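Local coordinates for protein serine hydrolase CCSP0084 (Cycloclasticus sp. P1, PDB 4I3F) that probably hydrolyses ester bonds and carbon-carbon bonds in the meta-cleavage products of aromatic compounds, as a serine hydrolase of the alpha/beta hydrolase family, at residues T24-T29 / N33-E38; A78-I81 / L86-H89; V146-V151 / W280-K285; V245-E250 / N257-L262. One frame throughout, in Å; residues are numbered along the deposited sequence. Where two conformers were deposited one is given.

Contact 1. Residues T24-T29 / N33-E38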
# COMPACT_ATOMS: atom_id res chain seq x y z
N THR A 24 1.89 18.70 5.18
CA THR A 24 0.61 18.01 5.08
C THR A 24 -0.42 18.99 4.54
O THR A 24 -0.30 20.21 4.72
CB THR A 24 0.14 17.47 6.43
OG1 THR A 24 -0.03 18.55 7.35
CG2 THR A 24 1.16 16.49 6.99
N SER A 25 -1.43 18.46 3.87
CA SER A 25 -2.53 19.28 3.38
C SER A 25 -3.76 18.40 3.26
O SER A 25 -3.66 17.17 3.28
CB SER A 25 -2.18 19.89 2.03
OG SER A 25 -1.83 18.90 1.08
N ASN A 26 -4.92 19.03 3.17
CA ASN A 26 -6.15 18.35 2.84
C ASN A 26 -6.57 18.86 1.48
O ASN A 26 -6.73 20.07 1.28
CB ASN A 26 -7.23 18.63 3.88
CG ASN A 26 -6.86 18.09 5.25
OD1 ASN A 26 -6.95 16.89 5.50
ND2 ASN A 26 -6.44 18.98 6.14
N ILE A 27 -6.71 17.95 0.53
CA ILE A 27 -6.93 18.34 -0.85
C ILE A 27 -8.17 17.65 -1.41
O ILE A 27 -8.36 16.45 -1.21
CB ILE A 27 -5.66 18.08 -1.70
CG1 ILE A 27 -5.84 18.55 -3.13
CG2 ILE A 27 -5.26 16.62 -1.64
CD1 ILE A 27 -4.52 18.77 -3.84
N GLN A 28 -9.02 18.42 -2.08
CA GLN A 28 -10.26 17.86 -2.60
C GLN A 28 -9.98 16.88 -3.74
O GLN A 28 -9.33 17.23 -4.72
CB GLN A 28 -11.17 18.98 -3.09
CG GLN A 28 -12.51 18.50 -3.61
CD GLN A 28 -13.41 19.65 -3.98
OE1 GLN A 28 -13.48 20.65 -3.26
NE2 GLN A 28 -14.10 19.53 -5.10
N THR A 29 -10.46 15.65 -3.60
CA THR A 29 -10.31 14.66 -4.64
C THR A 29 -11.68 14.09 -4.92
O THR A 29 -12.12 13.15 -4.25
CB THR A 29 -9.35 13.52 -4.22
OG1 THR A 29 -9.74 13.02 -2.94
CG2 THR A 29 -7.91 14.04 -4.12
N ASN A 33 -12.39 14.79 0.71
CA ASN A 33 -11.03 15.30 0.86
C ASN A 33 -10.00 14.22 1.15
O ASN A 33 -10.26 13.29 1.91
CB ASN A 33 -10.97 16.36 1.96
CG ASN A 33 -11.59 17.66 1.54
OD1 ASN A 33 -11.40 18.11 0.41
ND2 ASN A 33 -12.35 18.28 2.44
N THR A 34 -8.82 14.38 0.55
CA THR A 34 -7.71 13.47 0.80
C THR A 34 -6.66 14.12 1.70
O THR A 34 -6.22 15.24 1.44
CB THR A 34 -7.04 13.04 -0.51
OG1 THR A 34 -7.89 12.11 -1.19
CG2 THR A 34 -5.69 12.37 -0.24
N PHE A 35 -6.28 13.43 2.77
CA PHE A 35 -5.18 13.91 3.60
C PHE A 35 -3.88 13.50 2.92
O PHE A 35 -3.70 12.33 2.58
CB PHE A 35 -5.26 13.33 5.01
CG PHE A 35 -4.15 13.80 5.91
CD1 PHE A 35 -4.19 15.07 6.46
CD2 PHE A 35 -3.07 12.97 6.18
CE1 PHE A 35 -3.18 15.52 7.29
CE2 PHE A 35 -2.05 13.41 7.00
CZ PHE A 35 -2.10 14.68 7.56
N LEU A 36 -3.00 14.47 2.71
CA LEU A 36 -1.80 14.23 1.91
C LEU A 36 -0.52 14.59 2.66
O LEU A 36 -0.40 15.67 3.23
CB LEU A 36 -1.88 15.06 0.63
CG LEU A 36 -0.68 14.96 -0.30
CD1 LEU A 36 -0.59 13.57 -0.91
CD2 LEU A 36 -0.74 16.03 -1.38
N ASN A 37 0.43 13.66 2.67
CA ASN A 37 1.78 13.98 3.11
C ASN A 37 2.68 14.20 1.89
O ASN A 37 2.61 13.45 0.92
CB ASN A 37 2.36 12.83 3.93
CG ASN A 37 1.51 12.51 5.15
OD1 ASN A 37 1.64 13.16 6.18
ND2 ASN A 37 0.67 11.50 5.05
N GLU A 38 3.52 15.24 1.94
CA GLU A 38 4.46 15.53 0.85
C GLU A 38 5.86 15.82 1.36
O GLU A 38 6.04 16.40 2.43
CB GLU A 38 3.99 16.75 0.06
CG GLU A 38 3.01 16.46 -1.04
CD GLU A 38 2.66 17.72 -1.82
OE1 GLU A 38 1.90 18.55 -1.29
OE2 GLU A 38 3.18 17.88 -2.94
O HOH W 1 0.74 18.36 1.32

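Contact 2. Residues A78-I81 / L86-H89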
# COMPACT_ATOMS: atom_id res chain seq x y z
N ALA A 78 2.34 10.99 -0.42
CA ALA A 78 1.84 9.82 0.30
C ALA A 78 0.50 10.13 0.94
O ALA A 78 0.44 10.66 2.05
CB ALA A 78 2.85 9.39 1.37
N PRO A 79 -0.59 9.82 0.23
CA PRO A 79 -1.91 10.14 0.79
C PRO A 79 -2.46 9.04 1.69
O PRO A 79 -2.10 7.87 1.53
CB PRO A 79 -2.78 10.24 -0.46
CG PRO A 79 -2.15 9.19 -1.41
CD PRO A 79 -0.67 9.35 -1.17
N ASP A 80 -3.33 9.42 2.62
CA ASP A 80 -4.20 8.44 3.26
C ASP A 80 -5.18 8.00 2.17
O ASP A 80 -5.82 8.83 1.52
CB ASP A 80 -4.98 9.02 4.44
CG ASP A 80 -4.11 9.24 5.68
OD1 ASP A 80 -2.91 8.89 5.67
OD2 ASP A 80 -4.64 9.77 6.68
N ILE A 81 -5.27 6.70 1.96
CA ILE A 81 -6.13 6.15 0.92
C ILE A 81 -7.57 6.24 1.42
O ILE A 81 -7.82 6.19 2.62
CB ILE A 81 -5.66 4.72 0.57
CG1 ILE A 81 -4.27 4.77 -0.06
CG2 ILE A 81 -6.61 4.02 -0.39
CD1 ILE A 81 -3.63 3.41 -0.24
N LEU A 86 -7.25 9.99 7.64
CA LEU A 86 -7.99 11.25 7.54
C LEU A 86 -8.51 11.48 6.12
O LEU A 86 -8.77 12.63 5.72
CB LEU A 86 -7.11 12.42 7.98
CG LEU A 86 -6.70 12.37 9.45
CD1 LEU A 86 -5.68 13.46 9.74
CD2 LEU A 86 -7.92 12.54 10.34
N SER A 87 -8.69 10.40 5.37
CA SER A 87 -9.32 10.48 4.05
C SER A 87 -10.65 9.74 4.02
O SER A 87 -10.90 8.94 3.10
CB SER A 87 -8.38 9.94 2.97
OG SER A 87 -7.24 10.78 2.84
N GLN A 88 -11.50 10.00 5.00
CA GLN A 88 -12.80 9.34 5.04
C GLN A 88 -13.64 9.69 3.81
O GLN A 88 -13.70 10.84 3.39
CB GLN A 88 -13.52 9.67 6.34
CG GLN A 88 -12.77 9.15 7.56
CD GLN A 88 -12.54 7.65 7.50
OE1 GLN A 88 -13.49 6.87 7.50
NE2 GLN A 88 -11.28 7.24 7.46
N HIS A 89 -14.27 8.67 3.25
CA HIS A 89 -15.12 8.85 2.08
C HIS A 89 -16.43 9.47 2.53
O HIS A 89 -16.87 9.29 3.67
CB HIS A 89 -15.35 7.52 1.36
CG HIS A 89 -15.86 7.67 -0.04
ND1 HIS A 89 -17.20 7.70 -0.35
CD2 HIS A 89 -15.19 7.81 -1.22
CE1 HIS A 89 -17.34 7.86 -1.66
NE2 HIS A 89 -16.14 7.92 -2.20

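Contact 3. Residues V146-V151 / W280-K285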
# COMPACT_ATOMS: atom_id res chain seq x y z
N VAL A 146 6.96 0.24 -8.21
CA VAL A 146 7.48 -0.72 -7.24
C VAL A 146 6.32 -1.27 -6.44
O VAL A 146 5.53 -0.51 -5.87
CB VAL A 146 8.48 -0.06 -6.28
CG1 VAL A 146 8.83 -1.03 -5.12
CG2 VAL A 146 9.75 0.34 -7.02
N LEU A 147 6.18 -2.60 -6.41
CA LEU A 147 5.18 -3.24 -5.56
C LEU A 147 5.88 -3.87 -4.37
O LEU A 147 7.05 -4.28 -4.46
CB LEU A 147 4.40 -4.30 -6.34
CG LEU A 147 3.76 -3.85 -7.66
CD1 LEU A 147 2.99 -5.01 -8.31
CD2 LEU A 147 2.86 -2.62 -7.45
N MET A 148 5.17 -3.94 -3.24
CA MET A 148 5.70 -4.54 -2.03
C MET A 148 4.61 -5.41 -1.44
O MET A 148 3.62 -4.90 -0.90
CB MET A 148 6.11 -3.47 -1.02
CG MET A 148 7.01 -3.99 0.09
SD MET A 148 7.00 -2.91 1.55
CE MET A 148 5.39 -3.30 2.23
N GLY A 149 4.78 -6.72 -1.57
CA GLY A 149 3.78 -7.68 -1.10
C GLY A 149 2.39 -7.35 -1.59
O GLY A 149 1.45 -7.26 -0.80
N PRO A 150 2.23 -7.18 -2.91
CA PRO A 150 0.97 -6.69 -3.45
C PRO A 150 -0.15 -7.74 -3.49
O PRO A 150 0.12 -8.93 -3.68
CB PRO A 150 1.34 -6.30 -4.88
CG PRO A 150 2.40 -7.29 -5.26
CD PRO A 150 3.20 -7.50 -3.98
N VAL A 151 -1.39 -7.29 -3.33
CA VAL A 151 -2.53 -8.10 -3.75
C VAL A 151 -2.66 -7.93 -5.25
O VAL A 151 -2.00 -7.07 -5.83
CB VAL A 151 -3.84 -7.73 -3.01
CG1 VAL A 151 -3.70 -8.00 -1.52
CG2 VAL A 151 -4.22 -6.26 -3.24
N TRP A 280 5.77 -6.22 6.15
CA TRP A 280 6.26 -4.84 6.12
C TRP A 280 7.75 -4.78 5.81
O TRP A 280 8.56 -4.48 6.69
CB TRP A 280 6.02 -4.16 7.47
CG TRP A 280 4.60 -3.75 7.72
CD1 TRP A 280 3.60 -3.65 6.79
CD2 TRP A 280 4.02 -3.39 8.97
NE1 TRP A 280 2.44 -3.25 7.39
CE2 TRP A 280 2.66 -3.08 8.74
CE3 TRP A 280 4.51 -3.30 10.28
CZ2 TRP A 280 1.80 -2.68 9.76
CZ3 TRP A 280 3.65 -2.90 11.29
CH2 TRP A 280 2.31 -2.60 11.03
N VAL A 281 8.10 -5.07 4.55
CA VAL A 281 9.50 -5.08 4.10
C VAL A 281 10.16 -3.74 4.37
O VAL A 281 11.33 -3.69 4.74
CB VAL A 281 9.59 -5.38 2.58
CG1 VAL A 281 11.04 -5.39 2.13
CG2 VAL A 281 8.93 -6.72 2.24
N GLN A 282 9.39 -2.66 4.20
CA GLN A 282 9.92 -1.31 4.33
C GLN A 282 10.25 -0.91 5.76
O GLN A 282 10.98 0.06 5.99
CB GLN A 282 8.97 -0.30 3.68
CG GLN A 282 7.88 0.28 4.59
CD GLN A 282 6.72 -0.67 4.90
OE1 GLN A 282 6.79 -1.88 4.66
NE2 GLN A 282 5.65 -0.11 5.44
N ILE A 283 9.69 -1.64 6.73
CA ILE A 283 10.00 -1.41 8.14
C ILE A 283 11.06 -2.40 8.61
O ILE A 283 11.97 -2.03 9.35
CB ILE A 283 8.75 -1.57 9.05
CG1 ILE A 283 7.59 -0.72 8.55
CG2 ILE A 283 9.10 -1.23 10.51
CD1 ILE A 283 7.87 0.75 8.54
N GLU A 284 10.95 -3.66 8.19
CA GLU A 284 11.89 -4.68 8.64
C GLU A 284 13.28 -4.43 8.09
O GLU A 284 14.27 -4.51 8.81
CB GLU A 284 11.42 -6.08 8.22
CG GLU A 284 12.22 -7.24 8.81
CD GLU A 284 11.34 -8.20 9.59
OE1 GLU A 284 10.17 -8.37 9.19
OE2 GLU A 284 11.82 -8.78 10.58
N LYS A 285 13.34 -4.12 6.79
CA LYS A 285 14.59 -3.87 6.09
C LYS A 285 14.58 -2.44 5.57
O LYS A 285 14.62 -2.23 4.35
CB LYS A 285 14.72 -4.79 4.86
CG LYS A 285 14.24 -6.22 5.06
CD LYS A 285 15.28 -7.05 5.80
CE LYS A 285 14.90 -8.53 5.81
NZ LYS A 285 15.96 -9.36 6.46

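Contact 4. Residues V245-E250 / N257-L262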
# COMPACT_ATOMS: atom_id res chain seq x y z
N VAL A 245 8.89 -5.82 -8.40
CA VAL A 245 8.02 -6.44 -7.40
C VAL A 245 8.91 -6.92 -6.26
O VAL A 245 9.81 -7.74 -6.47
CB VAL A 245 7.27 -7.63 -7.99
CG1 VAL A 245 6.41 -8.32 -6.92
CG2 VAL A 245 6.41 -7.18 -9.19
N THR A 246 8.67 -6.41 -5.05
CA THR A 246 9.41 -6.86 -3.88
C THR A 246 8.48 -7.64 -2.98
O THR A 246 7.28 -7.38 -2.93
CB THR A 246 10.04 -5.70 -3.10
OG1 THR A 246 9.02 -4.87 -2.53
CG2 THR A 246 10.92 -4.86 -4.03
N HIS A 247 9.02 -8.63 -2.28
CA HIS A 247 8.19 -9.47 -1.43
C HIS A 247 9.02 -10.08 -0.32
O HIS A 247 10.20 -10.39 -0.51
CB HIS A 247 7.56 -10.59 -2.25
CG HIS A 247 6.20 -11.01 -1.76
ND1 HIS A 247 5.04 -10.63 -2.40
CD2 HIS A 247 5.82 -11.78 -0.71
CE1 HIS A 247 4.00 -11.13 -1.75
NE2 HIS A 247 4.45 -11.84 -0.73
N ALA A 248 8.40 -10.26 0.83
CA ALA A 248 9.07 -10.94 1.94
C ALA A 248 8.88 -12.43 1.81
O ALA A 248 7.76 -12.90 1.62
CB ALA A 248 8.48 -10.47 3.24
N ARG A 249 9.97 -13.18 1.94
CA ARG A 249 9.89 -14.63 1.80
C ARG A 249 8.90 -15.21 2.80
O ARG A 249 8.09 -16.08 2.46
CB ARG A 249 11.27 -15.28 1.96
CG ARG A 249 11.27 -16.78 1.70
CD ARG A 249 12.68 -17.37 1.83
NE ARG A 249 13.19 -17.23 3.20
CZ ARG A 249 14.45 -17.47 3.55
NH1 ARG A 249 15.33 -17.88 2.65
NH2 ARG A 249 14.84 -17.31 4.81
N GLU A 250 8.95 -14.71 4.03
CA GLU A 250 8.09 -15.21 5.11
C GLU A 250 6.79 -14.42 5.31
O GLU A 250 6.20 -14.48 6.39
CB GLU A 250 8.87 -15.24 6.43
CG GLU A 250 10.04 -16.24 6.47
CD GLU A 250 11.33 -15.70 5.87
OE1 GLU A 250 11.36 -14.56 5.38
OE2 GLU A 250 12.34 -16.44 5.92
N ASN A 257 4.04 -16.78 -3.36
CA ASN A 257 3.64 -17.22 -4.70
C ASN A 257 2.96 -16.13 -5.52
O ASN A 257 2.97 -16.18 -6.76
CB ASN A 257 2.74 -18.46 -4.63
CG ASN A 257 3.49 -19.72 -4.30
OD1 ASN A 257 4.71 -19.80 -4.45
ND2 ASN A 257 2.76 -20.74 -3.85
N ASN A 258 2.38 -15.13 -4.88
CA ASN A 258 1.77 -14.01 -5.63
C ASN A 258 2.76 -13.23 -6.39
O ASN A 258 2.51 -12.78 -7.44
CB ASN A 258 1.19 -12.98 -4.75
CG ASN A 258 0.06 -13.46 -4.14
OD1 ASN A 258 -0.86 -13.51 -4.79
ND2 ASN A 258 0.21 -14.15 -2.98
N ALA A 259 3.91 -13.05 -5.78
CA ALA A 259 4.94 -12.29 -6.46
C ALA A 259 5.39 -13.05 -7.69
O ALA A 259 5.57 -12.48 -8.77
CB ALA A 259 6.11 -11.99 -5.53
N TYR A 260 5.57 -14.36 -7.53
CA TYR A 260 5.96 -15.21 -8.65
C TYR A 260 4.92 -15.20 -9.76
O TYR A 260 5.26 -15.23 -10.95
CB TYR A 260 6.16 -16.64 -8.17
CG TYR A 260 7.29 -16.85 -7.18
CD1 TYR A 260 7.38 -18.04 -6.47
CD2 TYR A 260 8.26 -15.89 -6.96
CE1 TYR A 260 8.41 -18.26 -5.57
CE2 TYR A 260 9.29 -16.11 -6.05
CZ TYR A 260 9.36 -17.29 -5.37
OH TYR A 260 10.39 -17.52 -4.48
N TYR A 261 3.64 -15.20 -9.37
CA TYR A 261 2.52 -15.15 -10.31
C TYR A 261 2.58 -13.87 -11.13
O TYR A 261 2.43 -13.90 -12.36
CB TYR A 261 1.22 -15.18 -9.51
CG TYR A 261 -0.05 -15.24 -10.33
CD1 TYR A 261 -0.66 -16.45 -10.60
CD2 TYR A 261 -0.66 -14.08 -10.80
CE1 TYR A 261 -1.84 -16.51 -11.34
CE2 TYR A 261 -1.82 -14.14 -11.55
CZ TYR A 261 -2.41 -15.35 -11.81
OH TYR A 261 -3.58 -15.39 -12.54
N LEU A 262 2.77 -12.75 -10.44
CA LEU A 262 2.78 -11.45 -11.09
C LEU A 262 3.96 -11.33 -12.06
O LEU A 262 3.77 -10.93 -13.22
CB LEU A 262 2.75 -10.31 -10.08
CG LEU A 262 1.43 -10.21 -9.30
CD1 LEU A 262 1.54 -9.27 -8.12
CD2 LEU A 262 0.29 -9.77 -10.22

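Contact 1. Residues T24-T29 / N33-E38
Strand 24-29 runs antiparallel to strand 33-38, with Ser-25/Leu-36 and Ile-27/Thr-34 as hydrogen-bonded pairs and segment axes 147° apart. Two bonds close each pair; the straightest, Thr-34 N to Ile-27 O, spans 2.8 Å at 176°. On the face bearing Thr-24, Asn-26 and Phe-35, Phe-35 CG is anti to the backbone N (chi1 -180°), which carries the ring along the strand to Thr-24. There its CZ meets Thr-24 CB at 3.8 Å. Asn-26 approaches the same ring at its edge and in its plane, OD1 standing 3.4 Å from Phe-35 CD1. Ser-25, Ile-27, Thr-34 and Leu-36 share the other face, where Ile-27 and Leu-36 touch Leu-110 of helix 96-113. Thr-29 and Thr-34 cross at about a right angle, and their OG1 atoms share a 2.7 Å hydrogen bond; Gln-106 NE2 gives Thr-34 OG1 a second one. A water joins Ser-25 OG (2.6 Å) to Glu-38 OE1 (2.9 Å), while Lys-114 and His-75 also hold that carboxylate. Strands 23-29 and 32-39 form the N-terminal antiparallel beta hairpin at the edge of the alpha/beta hydrolase sheet, the second pairing onward with strand 75-79.

Contact 2. Residues A78-I81 / L86-H89
Asp-80 overlaps Ser-87 from the root of its side chain, CB lying 3.3 Å from Ser-87 OG, while its carboxylate reaches past to Leu-86. The first torsion (chi1 -74°) sets CG opposite the residue's own carbonyl carbon, so side-chain and main-chain oxygens diverge and grip two successive residues. Asp-80 OD2 accepts from Leu-86 N at 2.8 Å. That bond is nearly straight (176°) and enters on the anti side of the oxygen, close to the carboxylate plane. Asp-80 OD1 takes a second backbone N-H, that of Ala-59, which fixes the rotation of the group. The main-chain oxygen is used differently: Ser-87 OG donates to Asp-80 O at 2.7 Å from well above the carbonyl plane, 43° out of it. Gln-106 NE2 also bonds to that oxygen. Ser-87 OG is also hydrogen-bonded to Phe-35 N, so the hydroxyl links this turn to strand 32-39 as well. Ser-87 CB also packs against the main-chain oxygen of Ile-81, 3.8 Å away. An alanine here would probably leave the amide N-H groups of Leu-86 and Ala-59 without the two carboxylate oxygens that accept from them, and the turn less firmly tied to the end of strand 75-79. The run from Asp-80 to Ser-87 fits the DxxGxGxS sequence common after this strand in alpha/beta hydrolases. Chemically, a buried carboxylate satisfied by peptide N-H groups on both oxygens is likely to be stabilised as an anion without any cation from these two segments.

Contact 3. Residues V146-V151 / W280-K285
This is a buried, mainly apolar contact between the C-terminal end of strand 142-148 and the short helix 281-284, carried almost wholly by Met-148. Its thioether passes Val-281 in the opposite direction, with SD 3.7 Å from Val-281 CB and CG 3.8 Å from the same CB. A bend at the last torsion (chi3 74°) then turns the methyl toward Gln-282; the two side chains cross at about a right angle. Met-148 CE lies 3.1 Å from Gln-282 OE1, a close approach for an oxygen that has no hydrogen-bond partner in the model; the amide is held instead through NE2, bonded to Asn-62 O. In alpha/beta hydrolases the catalytic histidine typically sits in the loop after the last strand, so helix 281-284 probably lies beside the active site, and Met-148 comes near the putative nucleophile elbow. Trp-280 is the N-cap, right before the helix, and its O accepts from both Ile-283 N (3.1 Å) and Glu-284 N (2.9 Å). Cutting Met-148 back to alanine would probably open a gap beside Val-281 and leave the amide of Gln-282 less confined. Phe-289 of helix 286-298 touches both Met-148 and Gln-282.

Contact 4. Residues V245-E250 / N257-L262
Along helix 257-262, Ala-259 is the residue that meets the strand, its methyl pressed against Val-245 and His-247. Asn-257 opens the helical bonding, its O accepting from Tyr-261 N at 2.9 Å. Asn-258 follows, its ND2 bonded to Pro-255 O in the preceding loop and its own O taking Leu-262 N. Ala-259 then directs CB at the strand. Val-245 and His-247, two residues apart, present their side chains to the helix from one side of the strand. Val-245 CG1, the methyl opposite the backbone N (chi1 177°), comes to 3.9 Å from Ala-259 CB. His-247 approaches the same methyl obliquely, with its ND1 3.6 Å and its CB 3.8 Å from Ala-259 CB. Tyr-260 starts out away from the strand and packs on Leu-271 of strand 269-274, whereas Tyr-261 makes a cation-pi contact with Arg-265. Leu-262, nearly one turn beyond Ala-259, again points toward the strand and packs on Leu-236. Strands 243-248 and 269-274 with the helix between them form a beta-alpha-beta crossover, and the small alanine probably lets helix and strand come close, with His-247 CA and Ala-259 CA 6.6 Å apart. No polar bond crosses the interface. His-247 bonds through NE2 to Ile-254 O, while the buried ND1, without a partner in the model, lies against a methyl; this is consistent with an imidazole whose NE2 carries a proton.

All four contacts reach one mixed sheet, and they are spread across it. Contacts 1 and 2, with centres 7 Å apart, meet where strands 32-39 and 75-79 are neighbours, Asn-37 O lying 2.8 Å from Ala-78 N. The centres of contacts 3 and 4 lie about 10 Å apart on the adjacent strands 142-148 and 243-248, where Leu-147 O is 2.7 Å from Thr-246 N. Between the pairs the distance grows to about 31 Å from centre 1 to centre 4, on opposite sides of the chain's centre. Contacts 1, 2 and 3 follow in series, while contact 4 is nested within the loop closed by contact 3, which brings the late helix 281-284 back onto strand 142-148, close to the centre of the chain.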